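Long-range contacts in lasso peptide isopeptidase AtxE2 (Asticcacaulis excentricus, PDB 5TXE), which hydrolyses the isopeptide bond of the lasso peptides astexin-2 and astexin-3, opening the threaded substrates into linear peptides: residues L83-K91 / I100-Y108; W134-Y143 / W154-A163. The protein carries 1 engineered substitution. One frame throughout, in Å; residues are numbered along the deposited sequence.

Contact 1 (L83-K91 / I100-Y108)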
# COMPACT_ATOMS: atom_id res chain seq x y z
N LEU A 83 8.48 -3.92 18.38
CA LEU A 83 9.54 -3.72 17.40
C LEU A 83 9.42 -4.69 16.26
O LEU A 83 9.11 -5.86 16.46
CB LEU A 83 10.91 -3.95 18.04
CG LEU A 83 11.47 -2.84 18.94
CD1 LEU A 83 12.77 -3.34 19.64
CD2 LEU A 83 11.75 -1.53 18.22
N ASN A 84 9.60 -4.16 15.06
CA ASN A 84 9.91 -4.97 13.91
C ASN A 84 11.34 -5.45 13.95
O ASN A 84 12.24 -4.73 14.37
CB ASN A 84 9.69 -4.17 12.64
CG ASN A 84 8.20 -4.04 12.30
OD1 ASN A 84 7.60 -4.97 11.81
ND2 ASN A 84 7.62 -2.90 12.61
N VAL A 85 11.53 -6.68 13.53
CA VAL A 85 12.85 -7.26 13.36
C VAL A 85 13.09 -7.48 11.86
O VAL A 85 12.28 -8.13 11.20
CB VAL A 85 12.91 -8.65 14.05
CG1 VAL A 85 14.30 -9.26 13.88
CG2 VAL A 85 12.62 -8.46 15.54
N PHE A 86 14.15 -6.88 11.35
CA PHE A 86 14.50 -7.02 9.94
C PHE A 86 15.70 -7.97 9.74
O PHE A 86 16.62 -7.96 10.52
CB PHE A 86 14.84 -5.66 9.36
CG PHE A 86 13.68 -4.72 9.33
CD1 PHE A 86 12.80 -4.75 8.27
CD2 PHE A 86 13.46 -3.83 10.36
CE1 PHE A 86 11.73 -3.89 8.21
CE2 PHE A 86 12.39 -2.96 10.30
CZ PHE A 86 11.52 -3.01 9.23
N ARG A 87 15.66 -8.75 8.66
CA ARG A 87 16.77 -9.68 8.29
C ARG A 87 17.01 -9.53 6.79
O ARG A 87 16.04 -9.52 6.01
CB ARG A 87 16.42 -11.17 8.45
CG ARG A 87 15.65 -11.60 9.63
CD ARG A 87 15.49 -13.10 9.66
NE ARG A 87 14.14 -13.58 9.35
CZ ARG A 87 13.89 -14.56 8.51
NH1 ARG A 87 14.88 -15.15 7.82
NH2 ARG A 87 12.66 -14.97 8.32
N MET A 88 18.27 -9.41 6.39
CA MET A 88 18.64 -9.53 4.99
C MET A 88 18.96 -11.02 4.71
O MET A 88 19.82 -11.63 5.37
CB MET A 88 19.81 -8.60 4.71
CG MET A 88 20.22 -8.49 3.25
SD MET A 88 18.89 -8.05 2.06
CE MET A 88 18.72 -6.36 2.59
N VAL A 89 18.24 -11.60 3.77
CA VAL A 89 18.27 -13.02 3.48
C VAL A 89 18.81 -13.36 2.07
O VAL A 89 18.56 -12.64 1.12
CB VAL A 89 16.91 -13.62 3.61
CG1 VAL A 89 16.99 -15.14 3.54
CG2 VAL A 89 16.31 -13.22 4.96
N VAL A 90 19.61 -14.43 1.96
CA VAL A 90 20.13 -14.91 0.69
C VAL A 90 19.69 -16.36 0.56
O VAL A 90 19.78 -17.11 1.50
CB VAL A 90 21.63 -14.81 0.63
CG1 VAL A 90 22.16 -15.50 -0.61
CG2 VAL A 90 22.06 -13.35 0.60
N LYS A 91 19.14 -16.72 -0.57
CA LYS A 91 18.58 -18.06 -0.80
C LYS A 91 18.98 -18.54 -2.21
O LYS A 91 18.83 -17.79 -3.19
CB LYS A 91 17.08 -17.99 -0.69
CG LYS A 91 16.35 -19.21 -1.19
CD LYS A 91 16.58 -20.40 -0.29
CE LYS A 91 15.52 -21.45 -0.60
NZ LYS A 91 15.62 -22.61 0.29
N ILE A 100 19.91 -18.25 4.26
CA ILE A 100 20.88 -17.79 5.21
C ILE A 100 20.53 -16.33 5.56
O ILE A 100 20.34 -15.54 4.65
CB ILE A 100 22.31 -17.72 4.57
CG1 ILE A 100 22.86 -19.11 4.23
CG2 ILE A 100 23.30 -17.02 5.49
CD1 ILE A 100 22.66 -20.11 5.34
N ASP A 101 20.54 -15.96 6.84
CA ASP A 101 20.47 -14.56 7.24
C ASP A 101 21.85 -13.96 7.12
O ASP A 101 22.75 -14.41 7.80
CB ASP A 101 19.97 -14.46 8.67
CG ASP A 101 18.50 -14.91 8.81
OD1 ASP A 101 17.73 -14.81 7.84
OD2 ASP A 101 18.08 -15.35 9.92
N VAL A 102 22.04 -12.96 6.29
CA VAL A 102 23.35 -12.35 6.18
C VAL A 102 23.49 -11.03 6.95
O VAL A 102 24.58 -10.44 6.99
CB VAL A 102 23.75 -12.11 4.70
CG1 VAL A 102 23.71 -13.40 3.93
CG2 VAL A 102 22.85 -11.09 4.00
N ASP A 103 22.38 -10.53 7.49
CA ASP A 103 22.37 -9.39 8.42
C ASP A 103 21.06 -9.48 9.18
O ASP A 103 20.08 -10.03 8.65
CB ASP A 103 22.43 -8.03 7.69
CG ASP A 103 22.55 -6.84 8.67
OD1 ASP A 103 23.04 -7.06 9.80
OD2 ASP A 103 22.19 -5.67 8.31
N VAL A 104 21.07 -9.05 10.43
CA VAL A 104 19.88 -8.98 11.23
C VAL A 104 19.95 -7.63 11.91
O VAL A 104 21.02 -7.22 12.39
CB VAL A 104 19.83 -10.07 12.30
CG1 VAL A 104 18.59 -9.87 13.21
CG2 VAL A 104 19.76 -11.45 11.67
N GLY A 105 18.85 -6.90 11.91
CA GLY A 105 18.81 -5.60 12.62
C GLY A 105 18.40 -4.41 11.76
O GLY A 105 18.17 -4.50 10.55
N GLY A 106 18.29 -3.28 12.43
CA GLY A 106 17.87 -2.05 11.83
C GLY A 106 16.50 -1.61 12.33
O GLY A 106 15.72 -2.41 12.85
N GLU A 107 16.25 -0.31 12.14
CA GLU A 107 15.01 0.33 12.48
C GLU A 107 14.06 0.38 11.26
O GLU A 107 14.51 0.32 10.11
CB GLU A 107 15.28 1.75 12.93
CG GLU A 107 15.90 1.89 14.31
CD GLU A 107 16.32 3.33 14.64
OE1 GLU A 107 16.50 4.18 13.76
OE2 GLU A 107 16.51 3.64 15.83
N TYR A 108 12.77 0.58 11.54
CA TYR A 108 11.76 0.71 10.50
C TYR A 108 12.05 1.97 9.75
O TYR A 108 11.99 3.04 10.30
CB TYR A 108 10.38 0.71 11.12
CG TYR A 108 9.19 0.60 10.21
CD1 TYR A 108 8.73 1.71 9.54
CD2 TYR A 108 8.46 -0.55 10.14
CE1 TYR A 108 7.59 1.67 8.77
CE2 TYR A 108 7.30 -0.63 9.34
CZ TYR A 108 6.87 0.47 8.65
OH TYR A 108 5.74 0.48 7.84
O HOH W 1 13.36 -2.31 14.35
O HOH W 2 15.54 -5.23 13.09

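Contact 2 (W134-Y143 / W154-A163)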
# COMPACT_ATOMS: atom_id res chain seq x y z
N TRP A 134 23.92 -6.41 -5.40
CA TRP A 134 25.02 -7.38 -5.42
C TRP A 134 26.29 -6.75 -6.00
O TRP A 134 26.24 -6.03 -6.99
CB TRP A 134 24.67 -8.56 -6.26
CG TRP A 134 23.66 -9.39 -5.68
CD1 TRP A 134 22.32 -9.22 -5.81
CD2 TRP A 134 23.84 -10.64 -4.99
NE1 TRP A 134 21.65 -10.27 -5.22
CE2 TRP A 134 22.58 -11.14 -4.69
CE3 TRP A 134 24.95 -11.36 -4.55
CZ2 TRP A 134 22.40 -12.33 -4.00
CZ3 TRP A 134 24.77 -12.55 -3.85
CH2 TRP A 134 23.51 -13.01 -3.59
N SER A 135 27.44 -7.02 -5.39
CA SER A 135 28.73 -6.65 -6.00
C SER A 135 28.89 -7.51 -7.29
O SER A 135 28.26 -8.54 -7.40
CB SER A 135 29.89 -6.94 -5.06
OG SER A 135 29.89 -8.31 -4.66
N PRO A 136 29.67 -7.04 -8.29
CA PRO A 136 29.86 -7.76 -9.58
C PRO A 136 30.39 -9.16 -9.37
O PRO A 136 29.99 -10.06 -10.06
CB PRO A 136 30.88 -6.91 -10.32
CG PRO A 136 30.72 -5.52 -9.75
CD PRO A 136 30.27 -5.69 -8.30
N SER A 137 31.24 -9.34 -8.37
CA SER A 137 31.73 -10.70 -8.03
C SER A 137 30.68 -11.62 -7.43
O SER A 137 30.90 -12.83 -7.27
CB SER A 137 32.88 -10.59 -7.02
OG SER A 137 32.43 -10.04 -5.78
N GLY A 138 29.55 -11.07 -7.00
CA GLY A 138 28.54 -11.90 -6.35
C GLY A 138 28.83 -12.24 -4.89
O GLY A 138 28.16 -13.10 -4.33
N THR A 139 29.78 -11.56 -4.27
CA THR A 139 30.18 -11.95 -2.91
C THR A 139 29.65 -11.03 -1.79
O THR A 139 29.69 -11.41 -0.64
CB THR A 139 31.72 -12.00 -2.74
OG1 THR A 139 32.26 -10.73 -3.07
CG2 THR A 139 32.37 -13.10 -3.61
N HIS A 140 29.22 -9.81 -2.11
CA HIS A 140 28.74 -8.90 -1.08
C HIS A 140 27.47 -8.21 -1.54
O HIS A 140 27.21 -8.13 -2.75
CB HIS A 140 29.77 -7.85 -0.78
CG HIS A 140 30.99 -8.40 -0.15
ND1 HIS A 140 32.02 -8.96 -0.88
CD2 HIS A 140 31.32 -8.55 1.15
CE1 HIS A 140 32.95 -9.39 -0.05
NE2 HIS A 140 32.56 -9.16 1.19
N LEU A 141 26.70 -7.75 -0.57
CA LEU A 141 25.54 -6.98 -0.77
C LEU A 141 25.81 -5.61 -0.20
O LEU A 141 26.49 -5.48 0.79
CB LEU A 141 24.36 -7.62 -0.06
CG LEU A 141 23.90 -9.01 -0.44
CD1 LEU A 141 22.68 -9.42 0.38
CD2 LEU A 141 23.53 -9.03 -1.90
N ALA A 142 25.25 -4.59 -0.84
CA ALA A 142 25.13 -3.24 -0.27
C ALA A 142 23.64 -2.85 -0.27
O ALA A 142 22.91 -3.20 -1.20
CB ALA A 142 25.91 -2.24 -1.06
N TYR A 143 23.21 -2.15 0.77
CA TYR A 143 21.79 -1.85 0.96
C TYR A 143 21.69 -0.79 2.02
O TYR A 143 22.63 -0.58 2.81
CB TYR A 143 21.01 -3.09 1.38
CG TYR A 143 21.55 -3.77 2.62
CD1 TYR A 143 22.59 -4.66 2.53
CD2 TYR A 143 21.03 -3.51 3.91
CE1 TYR A 143 23.12 -5.28 3.65
CE2 TYR A 143 21.59 -4.11 5.04
CZ TYR A 143 22.63 -4.99 4.89
OH TYR A 143 23.22 -5.63 5.94
N TRP A 154 25.06 -0.32 4.37
CA TRP A 154 25.69 -1.43 4.97
C TRP A 154 26.18 -2.36 3.87
O TRP A 154 25.63 -2.39 2.78
CB TRP A 154 24.73 -2.20 5.91
CG TRP A 154 24.50 -1.51 7.27
CD1 TRP A 154 24.07 -0.25 7.45
CD2 TRP A 154 24.70 -2.06 8.56
NE1 TRP A 154 23.99 0.03 8.79
CE2 TRP A 154 24.36 -1.07 9.50
CE3 TRP A 154 25.13 -3.32 9.03
CZ2 TRP A 154 24.41 -1.28 10.88
CZ3 TRP A 154 25.22 -3.51 10.41
CH2 TRP A 154 24.88 -2.49 11.31
N ARG A 155 27.20 -3.14 4.21
CA ARG A 155 27.79 -4.15 3.35
C ARG A 155 27.79 -5.47 4.05
O ARG A 155 28.23 -5.56 5.17
CB ARG A 155 29.22 -3.75 3.07
CG ARG A 155 30.00 -4.77 2.25
CD ARG A 155 31.35 -4.17 2.02
NE ARG A 155 32.19 -5.08 1.28
CZ ARG A 155 33.04 -5.92 1.84
NH1 ARG A 155 33.16 -5.96 3.17
NH2 ARG A 155 33.76 -6.73 1.07
N ALA A 156 27.26 -6.49 3.42
CA ALA A 156 27.15 -7.80 4.03
C ALA A 156 27.86 -8.87 3.17
O ALA A 156 27.75 -8.86 1.96
CB ALA A 156 25.70 -8.19 4.20
N SER A 157 28.50 -9.84 3.83
CA SER A 157 29.05 -11.02 3.14
C SER A 157 27.95 -12.02 2.88
O SER A 157 27.13 -12.29 3.74
CB SER A 157 30.18 -11.64 3.96
OG SER A 157 30.64 -12.84 3.38
N VAL A 158 27.92 -12.59 1.68
CA VAL A 158 26.76 -13.42 1.28
C VAL A 158 26.72 -14.85 1.79
O VAL A 158 25.67 -15.50 1.69
CB VAL A 158 26.55 -13.49 -0.25
CG1 VAL A 158 26.43 -12.09 -0.85
CG2 VAL A 158 27.65 -14.31 -0.91
N LYS A 159 27.79 -15.39 2.38
CA LYS A 159 27.60 -16.72 3.00
C LYS A 159 27.27 -16.60 4.51
O LYS A 159 27.12 -17.63 5.18
CB LYS A 159 28.75 -17.70 2.69
CG LYS A 159 28.53 -18.61 1.46
CD LYS A 159 29.84 -19.05 0.79
CE LYS A 159 29.66 -19.27 -0.73
NZ LYS A 159 30.71 -20.14 -1.35
N GLY A 160 27.14 -15.37 5.03
CA GLY A 160 26.63 -15.14 6.39
C GLY A 160 27.56 -14.57 7.41
O GLY A 160 27.18 -14.42 8.57
N GLU A 161 28.75 -14.21 7.00
CA GLU A 161 29.83 -14.00 7.95
C GLU A 161 29.75 -12.67 8.64
O GLU A 161 30.51 -12.44 9.58
CB GLU A 161 31.23 -14.17 7.30
CG GLU A 161 31.34 -14.25 5.77
CD GLU A 161 31.00 -15.62 5.21
OE1 GLU A 161 30.59 -16.47 6.02
OE2 GLU A 161 31.18 -15.85 3.98
N GLY A 162 28.89 -11.77 8.15
CA GLY A 162 28.62 -10.54 8.88
C GLY A 162 28.44 -9.33 8.00
O GLY A 162 28.72 -9.35 6.80
N ALA A 163 28.00 -8.26 8.63
CA ALA A 163 27.62 -7.06 7.94
C ALA A 163 28.04 -5.85 8.77
O ALA A 163 28.04 -5.93 9.97
CB ALA A 163 26.11 -7.09 7.73

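Contact 1 (L83-K91 / I100-Y108)
Met-88 is gripped by two consecutive residues of the other strand, Val-102 and Asp-103, which makes a classic beta bulge in this antiparallel hairpin. Its carbonyl O takes a bond of 2.7 Å from Val-102 N and a weak one from Asp-103 N, while Met-88 N donates to Asp-103 O. Beyond the bulge, toward the hairpin turn, Val-90 and Ile-100 form a regular hydrogen-bonded pair. Packing is tightest on the side of Met-88 and Val-90. There CG1 of Val-102 lies 3.7 Å from CG2 of Val-90. With chi1 at -57° this CG1 is anti to the carbonyl carbon, leaving Val-102 CG2 between backbone N and carbonyl carbon, where it meets Met-88 CG at 3.8 Å. Leu-141 and Ala-156 of the neighbouring sheet cover this apolar patch.

The face of Arg-87 is more open to solvent: Arg-87 and Asp-101 are partly exposed, Val-104 is exposed, and Val-85 CG1 approaches Val-104 CG1 only to 4.4 Å. The arginine bends at chi3 (-108°), bringing NH1 to Asp-101 OD1 at 2.9 Å in a salt bridge that lies in the guanidinium plane and uses the syn lone pair, although the two flat groups are turned 64° apart. NH2 goes on to Tyr-388.

Past Gly-105, whose N-H points almost straight at Phe-86 O, the loop 105-108 draws away from strand 83-91 and water fills in. One water links Asn-84 O to Gly-106 O, and a second joins the same Gly-106 O to Phe-86 N. The Phe-86 ring still spans the gap, with Gly-106 O at its edge and CE2 3.7 Å from Tyr-108 CA. Tyr-108 OH reaches Gly-125 O, and its side chain lies about 11 Å from that of His-638, the probable charge-relay histidine. Direct bonds thus fix the bulge end, whereas the 105-108 end relies more on water and ring contacts and is probably less rigid.

Contact 2 (W134-Y143 / W154-A163)
This is an antiparallel beta-hairpin contact between the two central strands of a four-stranded sheet, 140-147 and 150-157, at the end away from their connecting turn. Paired backbone bonds link Leu-141 with Ala-156 and Tyr-143 with Trp-154, and Val-158 N extends the ladder to Thr-139 O. On one face the guanidinium of Arg-155 lies flat on the His-140 imidazole, centres 3.5 Å apart and planes at 20°. The arginine chain is extended from CG to NE, with CG anti to the backbone N (chi1 176°), and this carries the group across to the ring. His-140 ND1 shares a hydrogen bond of 2.8 Å with Thr-139 OG1, which helps fix the ring's rotation.

The other face is mainly apolar, though Tyr-143 OH bonds Asp-103. Trp-154 CB sits over the Tyr-143 ring in a CH-pi contact, 4.0 Å from its centroid, while Ala-156 CB meets the ring edge in plane. Farther along, Val-158 CG1 comes 3.5 Å from Trp-134 CZ3 and 4.0 Å from Leu-141 CG, touching both side chains. Leu-141 CD2 in turn lies over the centre of one face of the Trp-134 indole. Type I turns, Ser-135 to Gly-138 and Ser-157 to Gly-160, lead into and out of the pair. Four antiparallel strands in sequential order form the up-and-down blade typical of the beta-propeller in prolyl oligopeptidase-family enzymes.

Both contacts are partly buried antiparallel hairpins from neighbouring sheets, and each holds a different pair of strands. Contact 1 lies about 21 Å and contact 2 about 29 Å from the centre of the chain, with their own centres 13 Å apart. Many of their buried residues, among them Met-88, Val-90, Val-102, Leu-141, Tyr-143 and Ala-156, gather at the shared interface. There Val-102 packs against the backbone oxygens of Ser-157 and Val-158, and Asp-103 OD2 probably hydrogen-bonds Tyr-143 OH at 2.6 Å, besides its salt bridge to Arg-145. The polar pairs Arg-87/Asp-101 and His-140/Arg-155 lie on the other, partly exposed faces. Only contact 1 runs on into a water-bridged loop near the probable charge-relay histidine.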